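Local coordinates for protein GTP pyrophosphokinase YjbM (Bacillus subtilis, PDB 5DEC) that synthesises the alarmone (p)ppGpp by transferring pyrophosphate from ATP to GDP or GTP, working as a cooperative homotetramer, at residues B[120-132]-B[143-157]. Residues are numbered along the deposited sequence; the frame is centred on the assembly and turned at random.
Sequences ESGYRSYHLVVLY and VLVEIQIRTLAMNFW
Eight backbone hydrogen bonds join Y126, L128, V130 and Y132 to I149, I147, V145 and V143, two for each pair, making 126-132 and 143-151 the arms of an antiparallel β-hairpin. Between them lie the non-hydrogen-bonded pairs H127-Q148, V129-E146 and L131-L144.

The polar side chains gather on the face that carries H127, Q148 and E146, the probable proton acceptor. The Q148 amide stacks over one face of the H127 imidazole, the two planes 28° apart, and Q148 CG makes a CH-pi contact 3.8 Å from the ring centroid. Q148 OE1 accepts from S125 OG at 2.8 Å and weakly from NE and NH2 of R150, while Q148 NE2 donates to E146 OE1 at 2.9 Å, so both ends of the amide are held. At the imidazole edge, Y123 OH and H127 NE2 share a hydrogen bond of 2.7 Å in the plane of both rings. A water links Y123 OH to Q148 NE2. This network thus connects E146 with H127, which binds the product pppGpp.

Apolar contacts fill the other face, where I147 CD1 lies 3.9 Å from V130 CG1 and I149 CD1 packs 3.7 Å from Y126 CD2. Beyond the strands, M154 CG sits over one face of the R124 guanidinium. W157, its indole swung anti to the backbone N (chi1 -176°), turns one face of its indole to the G122 backbone and brings CZ3 to 3.4 Å from Y123 CA.

T151 and M154 form the capping box that starts helix 152-167, and D191 of helix 174-202 binds both R124 and T151. Within the mixed sheet strand 139-151 is central and the hairpin lies between strands 81-87 and 107-113, with helices 90-102 and 11-38 packed against its apolar face.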
loop_
_atom_site.group_PDB
_atom_site.type_symbol
_atom_site.label_atom_id
_atom_site.label_comp_id
_atom_site.label_asym_id
_atom_site.label_seq_id
_atom_site.Cartn_x
_atom_site.Cartn_y
_atom_site.Cartn_z
ATOM N N GLU B 120 -30.860 19.781 8.178
ATOM C CA GLU B 120 -31.520 20.109 9.440
ATOM C C GLU B 120 -30.700 19.726 10.683
ATOM O O GLU B 120 -30.699 20.470 11.669
ATOM C CB GLU B 120 -32.908 19.448 9.500
ATOM C CG GLU B 120 -32.910 17.926 9.680
ATOM C CD GLU B 120 -32.303 17.181 8.502
ATOM O OE1 GLU B 120 -32.187 17.777 7.408
ATOM O OE2 GLU B 120 -31.936 15.999 8.670
ATOM N N SER B 121 -29.997 18.591 10.641
ATOM C CA SER B 121 -29.263 18.110 11.817
ATOM C C SER B 121 -27.869 18.729 11.900
ATOM O O SER B 121 -27.213 18.634 12.933
ATOM C CB SER B 121 -29.123 16.592 11.841
ATOM O OG SER B 121 -28.088 16.166 10.973
ATOM N N GLY B 122 -27.395 19.302 10.797
ATOM C CA GLY B 122 -26.054 19.857 10.766
ATOM C C GLY B 122 -25.059 19.228 9.803
ATOM O O GLY B 122 -23.867 19.527 9.887
ATOM N N TYR B 123 -25.528 18.374 8.894
ATOM C CA TYR B 123 -24.636 17.727 7.915
ATOM C C TYR B 123 -24.016 18.774 7.017
ATOM O O TYR B 123 -24.718 19.599 6.444
ATOM C CB TYR B 123 -25.383 16.691 7.061
ATOM C CG TYR B 123 -24.536 15.995 5.999
ATOM C CD1 TYR B 123 -23.672 14.951 6.332
ATOM C CD2 TYR B 123 -24.611 16.381 4.661
ATOM C CE1 TYR B 123 -22.893 14.315 5.358
ATOM C CE2 TYR B 123 -23.847 15.751 3.680
ATOM C CZ TYR B 123 -22.994 14.718 4.036
ATOM O OH TYR B 123 -22.237 14.091 3.069
ATOM N N ARG B 124 -22.691 18.757 6.937
ATOM C CA ARG B 124 -21.945 19.658 6.068
ATOM C C ARG B 124 -21.029 18.838 5.141
ATOM O O ARG B 124 -20.206 18.053 5.634
ATOM C CB ARG B 124 -21.149 20.609 6.950
ATOM C CG ARG B 124 -22.045 21.490 7.814
ATOM C CD ARG B 124 -21.291 22.027 9.033
ATOM N NE ARG B 124 -20.109 22.802 8.699
ATOM C CZ ARG B 124 -18.908 22.586 9.233
ATOM N NH1 ARG B 124 -18.725 21.595 10.103
ATOM N NH2 ARG B 124 -17.883 23.346 8.875
ATOM N N SER B 125 -21.152 19.042 3.824
ATOM C CA SER B 125 -20.346 18.323 2.818
ATOM C C SER B 125 -20.636 18.839 1.407
ATOM O O SER B 125 -21.759 19.241 1.103
ATOM C CB SER B 125 -20.603 16.809 2.880
ATOM O OG SER B 125 -19.735 16.076 2.026
ATOM N N TYR B 126 -19.622 18.863 0.550
ATOM C CA TYR B 126 -19.878 19.135 -0.859
ATOM C C TYR B 126 -19.841 17.838 -1.659
ATOM O O TYR B 126 -18.894 17.065 -1.532
ATOM C CB TYR B 126 -18.858 20.113 -1.414
ATOM C CG TYR B 126 -19.016 20.365 -2.892
ATOM C CD1 TYR B 126 -19.901 21.323 -3.360
ATOM C CD2 TYR B 126 -18.276 19.635 -3.825
ATOM C CE1 TYR B 126 -20.043 21.559 -4.713
ATOM C CE2 TYR B 126 -18.417 19.862 -5.177
ATOM C CZ TYR B 126 -19.299 20.825 -5.614
ATOM O OH TYR B 126 -19.433 21.060 -6.960
ATOM N N HIS B 127 -20.842 17.611 -2.505
ATOM C CA HIS B 127 -20.873 16.399 -3.309
ATOM C C HIS B 127 -20.743 16.703 -4.790
ATOM O O HIS B 127 -21.325 17.669 -5.299
ATOM C CB HIS B 127 -22.177 15.616 -3.102
ATOM C CG HIS B 127 -22.406 15.145 -1.707
ATOM N ND1 HIS B 127 -23.290 14.132 -1.404
ATOM C CD2 HIS B 127 -21.854 15.520 -0.522
ATOM C CE1 HIS B 127 -23.292 13.919 -0.101
ATOM N NE2 HIS B 127 -22.424 14.752 0.455
ATOM N N LEU B 128 -19.979 15.872 -5.489
ATOM C CA LEU B 128 -20.123 15.830 -6.937
ATOM C C LEU B 128 -20.073 14.389 -7.429
ATOM O O LEU B 128 -19.617 13.491 -6.728
ATOM C CB LEU B 128 -19.081 16.698 -7.628
ATOM C CG LEU B 128 -17.595 16.480 -7.436
ATOM C CD1 LEU B 128 -17.065 15.513 -8.456
ATOM C CD2 LEU B 128 -16.923 17.819 -7.610
ATOM N N VAL B 129 -20.563 14.173 -8.638
ATOM C CA VAL B 129 -20.590 12.843 -9.216
ATOM C C VAL B 129 -19.857 12.910 -10.541
ATOM O O VAL B 129 -20.155 13.776 -11.348
ATOM C CB VAL B 129 -22.026 12.355 -9.457
ATOM C CG1 VAL B 129 -21.998 10.980 -10.087
ATOM C CG2 VAL B 129 -22.828 12.349 -8.142
ATOM N N VAL B 130 -18.907 12.008 -10.770
ATOM C CA VAL B 130 -18.182 12.010 -12.035
ATOM C C VAL B 130 -18.474 10.752 -12.826
ATOM O O VAL B 130 -18.821 9.706 -12.262
ATOM C CB VAL B 130 -16.632 12.106 -11.845
ATOM C CG1 VAL B 130 -16.237 13.327 -11.028
ATOM C CG2 VAL B 130 -16.084 10.846 -11.199
ATOM N N LEU B 131 -18.321 10.854 -14.141
ATOM C CA LEU B 131 -18.417 9.686 -14.989
ATOM C C LEU B 131 -16.995 9.293 -15.398
ATOM O O LEU B 131 -16.328 10.026 -16.135
ATOM C CB LEU B 131 -19.300 9.983 -16.205
ATOM C CG LEU B 131 -19.729 8.782 -17.050
ATOM C CD1 LEU B 131 -20.581 7.849 -16.211
ATOM C CD2 LEU B 131 -20.501 9.241 -18.309
ATOM N N TYR B 132 -16.528 8.151 -14.895
ATOM C CA TYR B 132 -15.132 7.742 -15.069
ATOM C C TYR B 132 -15.027 6.682 -16.174
ATOM O O TYR B 132 -15.624 5.604 -16.045
ATOM C CB TYR B 132 -14.554 7.188 -13.743
ATOM C CG TYR B 132 -13.063 6.897 -13.808
ATOM C CD1 TYR B 132 -12.143 7.931 -13.772
ATOM C CD2 TYR B 132 -12.584 5.597 -13.918
ATOM C CE1 TYR B 132 -10.782 7.689 -13.838
ATOM C CE2 TYR B 132 -11.221 5.338 -13.992
ATOM C CZ TYR B 132 -10.323 6.399 -13.953
ATOM O OH TYR B 132 -8.962 6.189 -14.026
ATOM N N VAL B 143 -18.240 4.446 -15.462
ATOM C CA VAL B 143 -18.842 4.212 -14.149
ATOM C C VAL B 143 -19.018 5.507 -13.366
ATOM O O VAL B 143 -18.192 6.427 -13.434
ATOM C CB VAL B 143 -18.031 3.198 -13.298
ATOM C CG1 VAL B 143 -17.714 1.949 -14.109
ATOM C CG2 VAL B 143 -16.784 3.814 -12.780
ATOM N N LEU B 144 -20.134 5.572 -12.649
ATOM C CA LEU B 144 -20.455 6.707 -11.800
ATOM C C LEU B 144 -19.692 6.574 -10.504
ATOM O O LEU B 144 -19.623 5.487 -9.925
ATOM C CB LEU B 144 -21.951 6.780 -11.526
ATOM C CG LEU B 144 -22.794 7.113 -12.741
ATOM C CD1 LEU B 144 -24.263 6.863 -12.447
ATOM C CD2 LEU B 144 -22.534 8.569 -13.111
ATOM N N VAL B 145 -19.078 7.672 -10.081
ATOM C CA VAL B 145 -18.337 7.709 -8.830
ATOM C C VAL B 145 -18.715 8.974 -8.087
ATOM O O VAL B 145 -18.598 10.074 -8.639
ATOM C CB VAL B 145 -16.813 7.714 -9.047
ATOM C CG1 VAL B 145 -16.092 7.698 -7.713
ATOM C CG2 VAL B 145 -16.374 6.516 -9.939
ATOM N N GLU B 146 -19.167 8.832 -6.847
ATOM C CA GLU B 146 -19.459 10.012 -6.035
ATOM C C GLU B 146 -18.184 10.508 -5.358
ATOM O O GLU B 146 -17.436 9.726 -4.782
ATOM C CB GLU B 146 -20.506 9.709 -4.971
ATOM C CG GLU B 146 -20.815 10.916 -4.090
ATOM C CD GLU B 146 -21.668 10.541 -2.887
ATOM O OE1 GLU B 146 -21.083 10.120 -1.863
ATOM O OE2 GLU B 146 -22.909 10.638 -2.977
ATOM N N ILE B 147 -17.925 11.806 -5.440
ATOM C CA ILE B 147 -16.781 12.378 -4.742
ATOM C C ILE B 147 -17.316 13.423 -3.758
ATOM O O ILE B 147 -17.983 14.366 -4.167
ATOM C CB ILE B 147 -15.788 13.069 -5.684
ATOM C CG1 ILE B 147 -15.288 12.118 -6.776
ATOM C CG2 ILE B 147 -14.607 13.644 -4.867
ATOM C CD1 ILE B 147 -14.296 12.763 -7.724
ATOM N N GLN B 148 -17.064 13.240 -2.470
ATOM C CA GLN B 148 -17.423 14.269 -1.486
ATOM C C GLN B 148 -16.190 15.034 -1.038
ATOM O O GLN B 148 -15.104 14.467 -0.956
ATOM C CB GLN B 148 -18.112 13.675 -0.265
ATOM C CG GLN B 148 -19.356 12.860 -0.555
ATOM C CD GLN B 148 -20.136 12.566 0.722
ATOM O OE1 GLN B 148 -20.041 13.310 1.703
ATOM N NE2 GLN B 148 -20.858 11.455 0.734
ATOM N N ILE B 149 -16.348 16.335 -0.794
ATOM C CA ILE B 149 -15.250 17.149 -0.305
ATOM C C ILE B 149 -15.683 17.741 1.057
ATOM O O ILE B 149 -16.750 18.329 1.150
ATOM C CB ILE B 149 -14.899 18.258 -1.295
ATOM C CG1 ILE B 149 -14.899 17.695 -2.736
ATOM C CG2 ILE B 149 -13.538 18.919 -0.934
ATOM C CD1 ILE B 149 -14.694 18.773 -3.783
ATOM N N ARG B 150 -14.860 17.567 2.085
ATOM C CA ARG B 150 -15.227 17.934 3.454
ATOM C C ARG B 150 -14.047 18.512 4.180
ATOM O O ARG B 150 -12.925 18.107 3.922
ATOM C CB ARG B 150 -15.697 16.704 4.246
ATOM C CG ARG B 150 -16.861 15.931 3.678
ATOM C CD ARG B 150 -17.031 14.644 4.464
ATOM N NE ARG B 150 -18.302 13.990 4.200
ATOM C CZ ARG B 150 -18.694 12.874 4.796
ATOM N NH1 ARG B 150 -17.907 12.295 5.693
ATOM N NH2 ARG B 150 -19.881 12.355 4.518
ATOM N N THR B 151 -14.274 19.414 5.134
ATOM C CA THR B 151 -13.191 19.725 6.060
ATOM C C THR B 151 -13.033 18.557 7.012
ATOM O O THR B 151 -13.914 17.698 7.100
ATOM C CB THR B 151 -13.420 21.020 6.883
ATOM O OG1 THR B 151 -14.618 20.883 7.654
ATOM C CG2 THR B 151 -13.558 22.245 5.968
ATOM N N LEU B 152 -11.906 18.532 7.716
ATOM C CA LEU B 152 -11.643 17.536 8.736
ATOM C C LEU B 152 -12.760 17.500 9.792
ATOM O O LEU B 152 -13.200 16.426 10.209
ATOM C CB LEU B 152 -10.287 17.815 9.403
ATOM C CG LEU B 152 -9.040 17.701 8.501
ATOM C CD1 LEU B 152 -7.767 18.254 9.173
ATOM C CD2 LEU B 152 -8.832 16.263 8.077
ATOM N N ALA B 153 -13.195 18.678 10.228
ATOM C CA ALA B 153 -14.205 18.794 11.270
ATOM C C ALA B 153 -15.579 18.321 10.791
ATOM O O ALA B 153 -16.295 17.638 11.523
ATOM C CB ALA B 153 -14.276 20.239 11.762
ATOM N N MET B 154 -15.946 18.695 9.563
ATOM C CA MET B 154 -17.146 18.164 8.897
ATOM C C MET B 154 -17.103 16.641 8.807
ATOM O O MET B 154 -18.105 15.958 9.015
ATOM C CB MET B 154 -17.255 18.721 7.472
ATOM C CG MET B 154 -17.536 20.200 7.385
ATOM S SD MET B 154 -17.137 20.878 5.752
ATOM C CE MET B 154 -18.006 19.885 4.633
ATOM N N ASN B 155 -15.955 16.114 8.409
ATOM C CA ASN B 155 -15.835 14.677 8.242
ATOM C C ASN B 155 -15.986 13.977 9.594
ATOM O O ASN B 155 -16.626 12.929 9.710
ATOM C CB ASN B 155 -14.489 14.307 7.601
ATOM C CG ASN B 155 -14.370 12.815 7.335
ATOM O OD1 ASN B 155 -15.212 12.239 6.656
ATOM N ND2 ASN B 155 -13.303 12.201 7.823
ATOM N N PHE B 156 -15.380 14.567 10.614
ATOM C CA PHE B 156 -15.490 14.010 11.967
ATOM C C PHE B 156 -16.959 13.949 12.405
ATOM O O PHE B 156 -17.462 12.892 12.823
ATOM C CB PHE B 156 -14.647 14.846 12.937
ATOM C CG PHE B 156 -14.739 14.410 14.368
ATOM C CD1 PHE B 156 -14.977 13.082 14.703
ATOM C CD2 PHE B 156 -14.536 15.322 15.381
ATOM C CE1 PHE B 156 -15.065 12.693 16.031
ATOM C CE2 PHE B 156 -14.606 14.931 16.721
ATOM C CZ PHE B 156 -14.849 13.622 17.035
ATOM N N TRP B 157 -17.641 15.081 12.307
ATOM C CA TRP B 157 -19.066 15.124 12.697
ATOM C C TRP B 157 -19.905 14.124 11.898
ATOM O O TRP B 157 -20.727 13.389 12.470
ATOM C CB TRP B 157 -19.644 16.535 12.545
ATOM C CG TRP B 157 -21.041 16.573 13.037
ATOM C CD1 TRP B 157 -21.442 16.816 14.313
ATOM C CD2 TRP B 157 -22.229 16.275 12.279
ATOM N NE1 TRP B 157 -22.823 16.728 14.400
ATOM C CE2 TRP B 157 -23.317 16.393 13.186
ATOM C CE3 TRP B 157 -22.472 15.955 10.953
ATOM C CZ2 TRP B 157 -24.634 16.190 12.755
ATOM C CZ3 TRP B 157 -23.762 15.739 10.546
ATOM C CH2 TRP B 157 -24.842 15.876 11.445
HETATM O O HOH W 1 -22.623 11.411 2.986
HETATM O O HOH W 2 -20.510 17.375 8.183
#